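Local atomic coordinates of foldase protein PrsA (Streptococcus pneumoniae, PDB entry 5TVL), a protein that probably assists the folding of secreted proteins outside the cell membrane and belongs to the peptidyl-prolyl cis-trans isomerases. Residues 118-123 / 167-172; 124-129 / 155-160; 178-183 / 194-199. All blocks are in the same frame, centred on the assembly; numbering follows the deposited sequence.

All three contacts lie in the PpiC-type isomerase domain and bear on its four-stranded antiparallel sheet. Contacts 1 and 2 share strand 120-127: contact 1 pairs its first half with strand 166-169, and contact 2 packs its second half against the turn and start of the short helix at 155-160. Their centres are about 17 Å apart. Contact 3 sets helix 178-186 against strand 196-198, the other outer strand within this chain. Its centre is about 14 Å from that of contact 1 and about 13 Å from contact 2's. Contacts 1 and 3 touch where Lys-181 NZ meets Ser-171 O at 2.7 Å, a probable hydrogen bond. Contacts 2 and 3 both reach the second subunit.

Contact 1: 118-123 / 167-172; sequences PDVTAQ and ITFDSA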
loop_
_atom_site.group_PDB
_atom_site.type_symbol
_atom_site.label_atom_id
_atom_site.label_comp_id
_atom_site.label_asym_id
_atom_site.label_seq_id
_atom_site.Cartn_x
_atom_site.Cartn_y
_atom_site.Cartn_z
ATOM N N PRO A 118 -2.367 -15.858 -15.310
ATOM C CA PRO A 118 -3.818 -16.078 -15.331
ATOM C C PRO A 118 -4.335 -16.952 -14.187
ATOM O O PRO A 118 -3.547 -17.452 -13.379
ATOM C CB PRO A 118 -4.037 -16.764 -16.680
ATOM C CG PRO A 118 -2.785 -17.541 -16.887
ATOM C CD PRO A 118 -1.686 -16.677 -16.333
ATOM N N ASP A 119 -5.657 -17.121 -14.131
ATOM C CA ASP A 119 -6.309 -17.873 -13.052
ATOM C C ASP A 119 -5.739 -19.282 -12.909
ATOM O O ASP A 119 -5.615 -20.010 -13.891
ATOM C CB ASP A 119 -7.838 -17.950 -13.254
ATOM C CG ASP A 119 -8.579 -16.747 -12.670
ATOM O OD1 ASP A 119 -8.311 -16.374 -11.507
ATOM O OD2 ASP A 119 -9.450 -16.184 -13.366
ATOM N N VAL A 120 -5.364 -19.634 -11.683
ATOM C CA VAL A 120 -4.997 -21.001 -11.329
ATOM C C VAL A 120 -5.865 -21.425 -10.146
ATOM O O VAL A 120 -6.111 -20.634 -9.233
ATOM C CB VAL A 120 -3.484 -21.146 -11.003
ATOM C CG1 VAL A 120 -2.643 -20.498 -12.096
ATOM C CG2 VAL A 120 -3.120 -20.562 -9.641
ATOM N N THR A 121 -6.362 -22.655 -10.190
ATOM C CA THR A 121 -7.059 -23.248 -9.056
ATOM C C THR A 121 -6.030 -23.982 -8.203
ATOM O O THR A 121 -5.033 -24.500 -8.716
ATOM C CB THR A 121 -8.165 -24.216 -9.512
ATOM O OG1 THR A 121 -8.978 -23.578 -10.506
ATOM C CG2 THR A 121 -9.047 -24.634 -8.336
ATOM N N ALA A 122 -6.269 -24.003 -6.897
ATOM C CA ALA A 122 -5.377 -24.674 -5.956
ATOM C C ALA A 122 -6.083 -24.895 -4.636
ATOM O O ALA A 122 -7.131 -24.299 -4.379
ATOM C CB ALA A 122 -4.114 -23.851 -5.740
ATOM N N GLN A 123 -5.498 -25.756 -3.808
ATOM C CA GLN A 123 -5.993 -26.023 -2.464
ATOM C C GLN A 123 -4.933 -25.593 -1.459
ATOM O O GLN A 123 -3.771 -25.978 -1.591
ATOM C CB GLN A 123 -6.317 -27.507 -2.302
ATOM C CG GLN A 123 -7.426 -27.995 -3.224
ATOM C CD GLN A 123 -7.537 -29.507 -3.262
ATOM O OE1 GLN A 123 -7.384 -30.178 -2.241
ATOM N NE2 GLN A 123 -7.813 -30.051 -4.441
ATOM N N ILE A 167 -9.359 -22.911 -3.902
ATOM C CA ILE A 167 -9.433 -21.488 -4.234
ATOM C C ILE A 167 -8.866 -21.221 -5.635
ATOM O O ILE A 167 -7.927 -21.890 -6.065
ATOM C CB ILE A 167 -8.699 -20.620 -3.175
ATOM C CG1 ILE A 167 -8.933 -19.124 -3.434
ATOM C CG2 ILE A 167 -7.206 -20.943 -3.127
ATOM C CD1 ILE A 167 -8.729 -18.253 -2.212
ATOM N N THR A 168 -9.460 -20.247 -6.328
ATOM C CA THR A 168 -8.984 -19.765 -7.629
ATOM C C THR A 168 -8.447 -18.339 -7.457
ATOM O O THR A 168 -9.028 -17.551 -6.707
ATOM C CB THR A 168 -10.127 -19.770 -8.667
ATOM O OG1 THR A 168 -10.684 -21.087 -8.758
ATOM C CG2 THR A 168 -9.634 -19.348 -10.048
ATOM N N PHE A 169 -7.343 -18.014 -8.137
ATOM C CA PHE A 169 -6.754 -16.663 -8.067
ATOM C C PHE A 169 -5.815 -16.301 -9.226
ATOM O O PHE A 169 -5.188 -17.170 -9.830
ATOM C CB PHE A 169 -6.025 -16.450 -6.727
ATOM C CG PHE A 169 -4.984 -17.494 -6.406
ATOM C CD1 PHE A 169 -5.326 -18.642 -5.694
ATOM C CD2 PHE A 169 -3.653 -17.316 -6.778
ATOM C CE1 PHE A 169 -4.366 -19.598 -5.382
ATOM C CE2 PHE A 169 -2.690 -18.270 -6.470
ATOM C CZ PHE A 169 -3.047 -19.412 -5.769
ATOM N N ASP A 170 -5.744 -15.001 -9.519
ATOM C CA ASP A 170 -4.767 -14.433 -10.447
ATOM C C ASP A 170 -3.476 -14.148 -9.691
ATOM O O ASP A 170 -3.384 -14.380 -8.488
ATOM C CB ASP A 170 -5.265 -13.097 -11.021
ATOM C CG ASP A 170 -6.531 -13.227 -11.825
ATOM O OD1 ASP A 170 -6.652 -14.191 -12.606
ATOM O OD2 ASP A 170 -7.397 -12.335 -11.704
ATOM N N SER A 171 -2.486 -13.630 -10.411
ATOM C CA SER A 171 -1.336 -12.961 -9.804
ATOM C C SER A 171 -1.752 -11.695 -9.056
ATOM O O SER A 171 -1.141 -11.345 -8.049
ATOM C CB SER A 171 -0.324 -12.574 -10.879
ATOM O OG SER A 171 -0.933 -11.758 -11.870
ATOM N N ALA A 172 -2.781 -11.013 -9.563
ATOM C CA ALA A 172 -3.291 -9.764 -8.980
ATOM C C ALA A 172 -4.239 -9.916 -7.779
ATOM O O ALA A 172 -4.712 -8.906 -7.250
ATOM C CB ALA A 172 -3.976 -8.943 -10.064
#
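Phe-169 places CG between its own backbone N and carbonyl carbon (chi1 54°), which lays its ring beside Val-120. Val-120 likewise sets CG2 between its N and carbonyl carbon, and this methyl comes over one face of the ring. It makes a CH-pi contact 23° off the ring normal, displaced toward the rim. Its nearest ring atom is Phe-169 CE2, 3.9 Å from Val-120 CG2. Ala-122 CB approaches the same ring obliquely, 4.3 Å from Phe-169 CE1. Helix 178-186 covers this side of the sheet, with Val-120 on Phe-185 and Phe-169 on Lys-181 and Ala-184.

The backbones form an antiparallel ladder. Val-120 and Phe-169 are a hydrogen-bonded pair, with Val-120 N to Phe-169 O and Phe-169 N to Val-120 O both at 3.1 Å. Ala-122 and Ile-167 are the next such pair, with Ala-122 N to Ile-167 O at 2.8 Å and Ile-167 N to Ala-122 O at 2.7 Å. Thr-121 and Thr-168 form the non-hydrogen-bonded pair between them. Their side chains lie on the other face, where Thr-121 OG1 and Thr-168 OG1 share a weak hydrogen bond of 3.5 Å. This ladder holds the outer strand 166-169 to strand 120-127 in the parvulin-type sheet.

Past the ladder, the carboxylates of Asp-119 and Asp-170 lie near each other, their planes 27° apart. They are acceptors of like charge and are not bonded to each other. Asp-170 OD1 has a weak hydrogen bond with Tyr-116 OH, and Lys-229 touches the Asp-170 side chain. Four backbone bonds thus fix the strand pair, with apolar Val-120, Ala-122 and Phe-169 on the side toward helix 178-186 and the two threonines on the other.

Contact 2: 124-129 / 155-160; sequences IIRLNN and STDEKT
Arg-126 O is met by two groups from the turn at 155-156. Thr-156 N gives it a nearly straight hydrogen bond of 2.8 Å, with an N-H...O angle of 173°. The donor is tilted from the carbonyl plane. Ser-155 CA adds a C-H...O contact of 3.5 Å to Arg-126 O. The amide of the same arginine is held more loosely: Arg-126 N gives a weak hydrogen bond to Ser-155 OG at 3.3 Å. Ser-155 OG is anti to its backbone N (chi1 -168°), and this swings it toward the strand.

A side-chain bond lies further along. Thr-156 OG1 donates to Asn-128 OD1 at 2.9 Å, coming from above the amide carbonyl plane rather than along a lone pair. The two side chains meet at about a right angle.

These bonds tie strand 120-127 to the segment that follows helix 147-154. The domain runs strand, three helices, strand, helix, two strands, the order of the parvulin fold. The turn leads from the second of those helices into the short third one. Asp-157 is the N-cap of that third helix, and its OD1 accepts from Lys-159 N.

Asp-157 CB also sits over one face of the Arg-126 guanidinium, offset toward its rim and 4.0 Å from Arg-126 NE. The guanidinium and carboxylate planes are only 19° apart, but their charged atoms do not touch. Arg-126 NH2 instead makes a hydrogen bond to Tyr-204 OH of the second subunit, and that tyrosine also packs on Asp-157.

On one side of the strand Ile-124 CD1 lies 3.8 Å from Thr-160 CG2. On the opposite side Ile-125 CG2 rests 3.9 Å from Ser-155 CB, while Phe-147, Leu-150 and Ala-151 of helix 147-154 touch Ile-125.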
loop_
_atom_site.group_PDB
_atom_site.type_symbol
_atom_site.label_atom_id
_atom_site.label_comp_id
_atom_site.label_asym_id
_atom_site.label_seq_id
_atom_site.Cartn_x
_atom_site.Cartn_y
_atom_site.Cartn_z
ATOM N N ILE A 124 -5.335 -24.793 -0.471
ATOM C CA ILE A 124 -4.415 -24.271 0.548
ATOM C C ILE A 124 -4.778 -24.797 1.934
ATOM O O ILE A 124 -5.931 -25.144 2.188
ATOM C CB ILE A 124 -4.349 -22.719 0.558
ATOM C CG1 ILE A 124 -5.720 -22.078 0.829
ATOM C CG2 ILE A 124 -3.791 -22.203 -0.763
ATOM C CD1 ILE A 124 -5.650 -20.584 1.076
ATOM N N ILE A 125 -3.777 -24.863 2.811
ATOM C CA ILE A 125 -3.958 -25.249 4.217
ATOM C C ILE A 125 -3.177 -24.265 5.101
ATOM O O ILE A 125 -1.955 -24.374 5.222
ATOM C CB ILE A 125 -3.482 -26.704 4.492
ATOM C CG1 ILE A 125 -4.131 -27.684 3.506
ATOM C CG2 ILE A 125 -3.800 -27.119 5.929
ATOM C CD1 ILE A 125 -3.680 -29.121 3.656
ATOM N N ARG A 126 -3.885 -23.309 5.705
ATOM C CA ARG A 126 -3.275 -22.356 6.644
ATOM C C ARG A 126 -3.162 -22.978 8.043
ATOM O O ARG A 126 -4.072 -23.680 8.489
ATOM C CB ARG A 126 -4.083 -21.059 6.704
ATOM C CG ARG A 126 -3.347 -19.903 7.366
ATOM C CD ARG A 126 -4.144 -18.610 7.280
ATOM N NE ARG A 126 -5.347 -18.640 8.112
ATOM C CZ ARG A 126 -6.234 -17.650 8.213
ATOM N NH1 ARG A 126 -6.077 -16.513 7.532
ATOM N NH2 ARG A 126 -7.295 -17.795 9.004
ATOM N N LEU A 127 -2.047 -22.712 8.723
ATOM C CA LEU A 127 -1.742 -23.295 10.036
ATOM C C LEU A 127 -1.130 -22.252 10.976
ATOM O O LEU A 127 -0.453 -21.321 10.528
ATOM C CB LEU A 127 -0.779 -24.469 9.865
ATOM C CG LEU A 127 -1.397 -25.751 9.280
ATOM C CD1 LEU A 127 -0.576 -26.291 8.116
ATOM C CD2 LEU A 127 -1.596 -26.811 10.355
ATOM N N ASN A 128 -1.374 -22.418 12.276
ATOM C CA ASN A 128 -0.857 -21.507 13.303
ATOM C C ASN A 128 0.534 -21.911 13.778
ATOM O O ASN A 128 1.399 -21.057 13.933
ATOM C CB ASN A 128 -1.817 -21.433 14.497
ATOM C CG ASN A 128 -3.143 -20.790 14.136
ATOM O OD1 ASN A 128 -3.623 -20.927 13.010
ATOM N ND2 ASN A 128 -3.740 -20.076 15.086
ATOM N N ASN A 129 0.737 -23.206 14.010
ATOM C CA ASN A 129 2.010 -23.737 14.503
ATOM C C ASN A 129 2.910 -24.124 13.328
ATOM O O ASN A 129 2.419 -24.594 12.299
ATOM C CB ASN A 129 1.741 -24.960 15.393
ATOM C CG ASN A 129 2.908 -25.304 16.311
ATOM O OD1 ASN A 129 4.071 -25.035 16.004
ATOM N ND2 ASN A 129 2.595 -25.916 17.448
ATOM N N SER A 155 -6.968 -27.168 8.417
ATOM C CA SER A 155 -6.843 -25.780 7.938
ATOM C C SER A 155 -7.539 -24.758 8.849
ATOM O O SER A 155 -8.733 -24.881 9.130
ATOM C CB SER A 155 -7.383 -25.646 6.510
ATOM O OG SER A 155 -7.035 -24.398 5.938
ATOM N N THR A 156 -6.776 -23.755 9.293
ATOM C CA THR A 156 -7.293 -22.636 10.091
ATOM C C THR A 156 -8.173 -21.690 9.270
ATOM O O THR A 156 -9.097 -21.079 9.814
ATOM C CB THR A 156 -6.147 -21.801 10.709
ATOM O OG1 THR A 156 -5.208 -22.665 11.359
ATOM C CG2 THR A 156 -6.689 -20.781 11.723
ATOM N N ASP A 157 -7.872 -21.550 7.979
ATOM C CA ASP A 157 -8.668 -20.705 7.087
ATOM C C ASP A 157 -10.052 -21.341 6.924
ATOM O O ASP A 157 -10.230 -22.279 6.144
ATOM C CB ASP A 157 -7.964 -20.518 5.729
ATOM C CG ASP A 157 -8.559 -19.379 4.890
ATOM O OD1 ASP A 157 -9.686 -18.911 5.168
ATOM O OD2 ASP A 157 -7.882 -18.943 3.934
ATOM N N GLU A 158 -11.017 -20.823 7.686
ATOM C CA GLU A 158 -12.390 -21.345 7.695
ATOM C C GLU A 158 -13.135 -21.109 6.375
ATOM O O GLU A 158 -14.090 -21.827 6.076
ATOM C CB GLU A 158 -13.199 -20.734 8.849
ATOM C CG GLU A 158 -12.698 -21.070 10.252
ATOM C CD GLU A 158 -13.144 -22.440 10.738
ATOM O OE1 GLU A 158 -12.727 -23.453 10.144
ATOM O OE2 GLU A 158 -13.901 -22.505 11.729
ATOM N N LYS A 159 -12.700 -20.110 5.599
ATOM C CA LYS A 159 -13.293 -19.814 4.288
ATOM C C LYS A 159 -12.999 -20.929 3.281
ATOM O O LYS A 159 -13.906 -21.410 2.600
ATOM C CB LYS A 159 -12.785 -18.470 3.733
ATOM C CG LYS A 159 -12.957 -17.246 4.638
ATOM C CD LYS A 159 -14.358 -17.079 5.222
ATOM C CE LYS A 159 -15.420 -16.897 4.148
ATOM N NZ LYS A 159 -16.762 -16.661 4.743
ATOM N N THR A 160 -11.735 -21.337 3.203
ATOM C CA THR A 160 -11.306 -22.397 2.283
ATOM C C THR A 160 -11.624 -23.808 2.791
ATOM O O THR A 160 -11.862 -24.707 1.986
ATOM C CB THR A 160 -9.795 -22.310 1.974
ATOM O OG1 THR A 160 -9.036 -22.555 3.166
ATOM C CG2 THR A 160 -9.434 -20.941 1.406
#

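Contact 3: 178-183 / 194-199; sequences EQVKKA and DVITAT. With SO4 (sulfate ion), chain L.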
loop_
_atom_site.group_PDB
_atom_site.type_symbol
_atom_site.label_atom_id
_atom_site.label_comp_id
_atom_site.label_asym_id
_atom_site.label_seq_id
_atom_site.Cartn_x
_atom_site.Cartn_y
_atom_site.Cartn_z
ATOM N N GLU A 178 1.426 -12.888 -1.135
ATOM C CA GLU A 178 2.355 -12.846 -2.273
ATOM C C GLU A 178 3.207 -14.109 -2.388
ATOM O O GLU A 178 3.314 -14.690 -3.467
ATOM C CB GLU A 178 3.257 -11.605 -2.174
ATOM C CG GLU A 178 4.291 -11.433 -3.287
ATOM C CD GLU A 178 3.687 -11.399 -4.684
ATOM O OE1 GLU A 178 2.520 -10.975 -4.838
ATOM O OE2 GLU A 178 4.393 -11.790 -5.638
ATOM N N GLN A 179 3.801 -14.520 -1.272
ATOM C CA GLN A 179 4.629 -15.736 -1.221
ATOM C C GLN A 179 3.850 -17.047 -1.419
ATOM O O GLN A 179 4.435 -18.056 -1.830
ATOM C CB GLN A 179 5.457 -15.809 0.074
ATOM C CG GLN A 179 4.663 -15.811 1.382
ATOM C CD GLN A 179 4.570 -14.430 2.017
ATOM O OE1 GLN A 179 4.197 -13.465 1.353
ATOM N NE2 GLN A 179 4.909 -14.329 3.300
ATOM N N VAL A 180 2.547 -17.038 -1.124
ATOM C CA VAL A 180 1.681 -18.192 -1.404
ATOM C C VAL A 180 1.375 -18.278 -2.903
ATOM O O VAL A 180 1.345 -19.376 -3.470
ATOM C CB VAL A 180 0.367 -18.149 -0.586
ATOM C CG1 VAL A 180 -0.527 -19.341 -0.920
ATOM C CG2 VAL A 180 0.667 -18.127 0.910
ATOM N N LYS A 181 1.140 -17.121 -3.527
ATOM C CA LYS A 181 0.888 -17.041 -4.972
ATOM C C LYS A 181 2.109 -17.456 -5.787
ATOM O O LYS A 181 2.002 -18.296 -6.685
ATOM C CB LYS A 181 0.469 -15.624 -5.380
ATOM C CG LYS A 181 -0.902 -15.205 -4.867
ATOM C CD LYS A 181 -1.370 -13.892 -5.478
ATOM C CE LYS A 181 -0.442 -12.746 -5.117
ATOM N NZ LYS A 181 -1.059 -11.419 -5.358
ATOM N N LYS A 182 3.262 -16.870 -5.469
ATOM C CA LYS A 182 4.499 -17.173 -6.193
ATOM C C LYS A 182 4.900 -18.638 -6.051
ATOM O O LYS A 182 5.355 -19.250 -7.022
ATOM C CB LYS A 182 5.646 -16.259 -5.742
ATOM C CG LYS A 182 5.514 -14.814 -6.207
ATOM C CD LYS A 182 5.873 -14.658 -7.679
ATOM C CE LYS A 182 5.726 -13.222 -8.158
ATOM N NZ LYS A 182 6.651 -12.276 -7.470
ATOM N N ALA A 183 4.714 -19.196 -4.855
ATOM C CA ALA A 183 4.960 -20.626 -4.613
ATOM C C ALA A 183 4.044 -21.523 -5.446
ATOM O O ALA A 183 4.486 -22.545 -5.959
ATOM C CB ALA A 183 4.807 -20.957 -3.136
ATOM N N ASP A 194 6.331 -26.973 -0.170
ATOM C CA ASP A 194 6.799 -27.054 1.218
ATOM C C ASP A 194 6.096 -25.960 2.034
ATOM O O ASP A 194 5.232 -25.252 1.502
ATOM C CB ASP A 194 8.322 -26.904 1.272
ATOM C CG ASP A 194 9.043 -28.035 0.556
ATOM O OD1 ASP A 194 8.820 -29.209 0.924
ATOM O OD2 ASP A 194 9.834 -27.749 -0.370
ATOM N N VAL A 195 6.450 -25.818 3.314
ATOM C CA VAL A 195 5.809 -24.814 4.178
ATOM C C VAL A 195 6.179 -23.398 3.716
ATOM O O VAL A 195 7.362 -23.074 3.565
ATOM C CB VAL A 195 6.153 -24.993 5.683
ATOM C CG1 VAL A 195 5.477 -23.909 6.524
ATOM C CG2 VAL A 195 5.738 -26.378 6.174
ATOM N N ILE A 196 5.147 -22.589 3.470
ATOM C CA ILE A 196 5.280 -21.167 3.164
ATOM C C ILE A 196 4.957 -20.435 4.456
ATOM O O ILE A 196 4.077 -20.867 5.200
ATOM C CB ILE A 196 4.293 -20.735 2.056
ATOM C CG1 ILE A 196 4.543 -21.533 0.770
ATOM C CG2 ILE A 196 4.395 -19.237 1.776
ATOM C CD1 ILE A 196 3.296 -21.774 -0.050
ATOM N N THR A 197 5.658 -19.333 4.715
ATOM C CA THR A 197 5.540 -18.608 5.981
ATOM C C THR A 197 5.209 -17.132 5.753
ATOM O O THR A 197 5.965 -16.416 5.094
ATOM C CB THR A 197 6.843 -18.719 6.797
ATOM O OG1 THR A 197 7.239 -20.092 6.873
ATOM C CG2 THR A 197 6.661 -18.170 8.212
ATOM N N ALA A 198 4.060 -16.702 6.279
ATOM C CA ALA A 198 3.749 -15.286 6.460
ATOM C C ALA A 198 4.264 -14.915 7.846
ATOM O O ALA A 198 3.683 -15.317 8.851
ATOM C CB ALA A 198 2.253 -15.041 6.350
ATOM N N THR A 199 5.361 -14.159 7.890
ATOM C CA THR A 199 6.118 -13.937 9.131
ATOM C C THR A 199 5.360 -13.114 10.191
ATOM O O THR A 199 4.388 -12.418 9.883
ATOM C CB THR A 199 7.495 -13.291 8.834
ATOM O OG1 THR A 199 8.361 -13.466 9.960
ATOM C CG2 THR A 199 7.363 -11.793 8.503
HETATM S S SO4 L . 11.055 -13.664 -6.485
HETATM O O1 SO4 L . 9.806 -12.870 -6.521
HETATM O O2 SO4 L . 11.320 -14.114 -5.100
HETATM O O3 SO4 L . 10.917 -14.844 -7.367
HETATM O O4 SO4 L . 12.177 -12.827 -6.964
#
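Helix 178-186 packs on strand 196-198, outermost in the domain sheet within this chain, with Ile-196 as the main bridge between them. The helix and strand segments run nearly antiparallel, at 161°, and their axes come within 8.3 Å. Ile-196 points its two branches to different places on the helix. CD1 reaches Ala-183 CB at 3.5 Å. CG2 lies against Gln-179 CG at 3.5 Å and meets Val-180 CG2 at 4.0 Å. The isoleucine and valine side chains cross at about a right angle.

Gln-179 adds the polar link. Its CG stands between the backbone N and the carbonyl carbon (chi1 59°), and a bend at chi2 carries the amide out to the strand. Gln-179 NE2 then donates to Thr-197 O at 2.9 Å. The bond is fairly straight at the hydrogen (166°), and the acceptor lies in the amide plane of the glutamine. At the oxygen, the donor is tilted from the carbonyl plane. Gln-179 NE2 also lies 3.5 Å from Ala-198 CA.

In the parvulin fold this helix follows strand 166-169 and precedes strand 196-198, so it connects the two outer strands within this chain. Strand 207-216 is the sheet neighbour of strand 196-198, and its Val-211 touches both Val-180 and Ile-196. The second subunit packs close by, with its Gln-63 on Gln-179 and its Asn-67 on Ile-196, and Thr-197 makes backbone hydrogen bonds to it.

On another side of the helix, Glu-178 heads a salt-bridge network. Lys-182 NZ meets Glu-178 OE2 at 2.9 Å, nearly in line with the C-O bond, while Lys-181 NZ makes a longer pair with Glu-178 OE1. Lys-182 NZ also gives a weak hydrogen bond of 3.3 Å to O1 of a sulfate ion, probably from the crystallisation liquor.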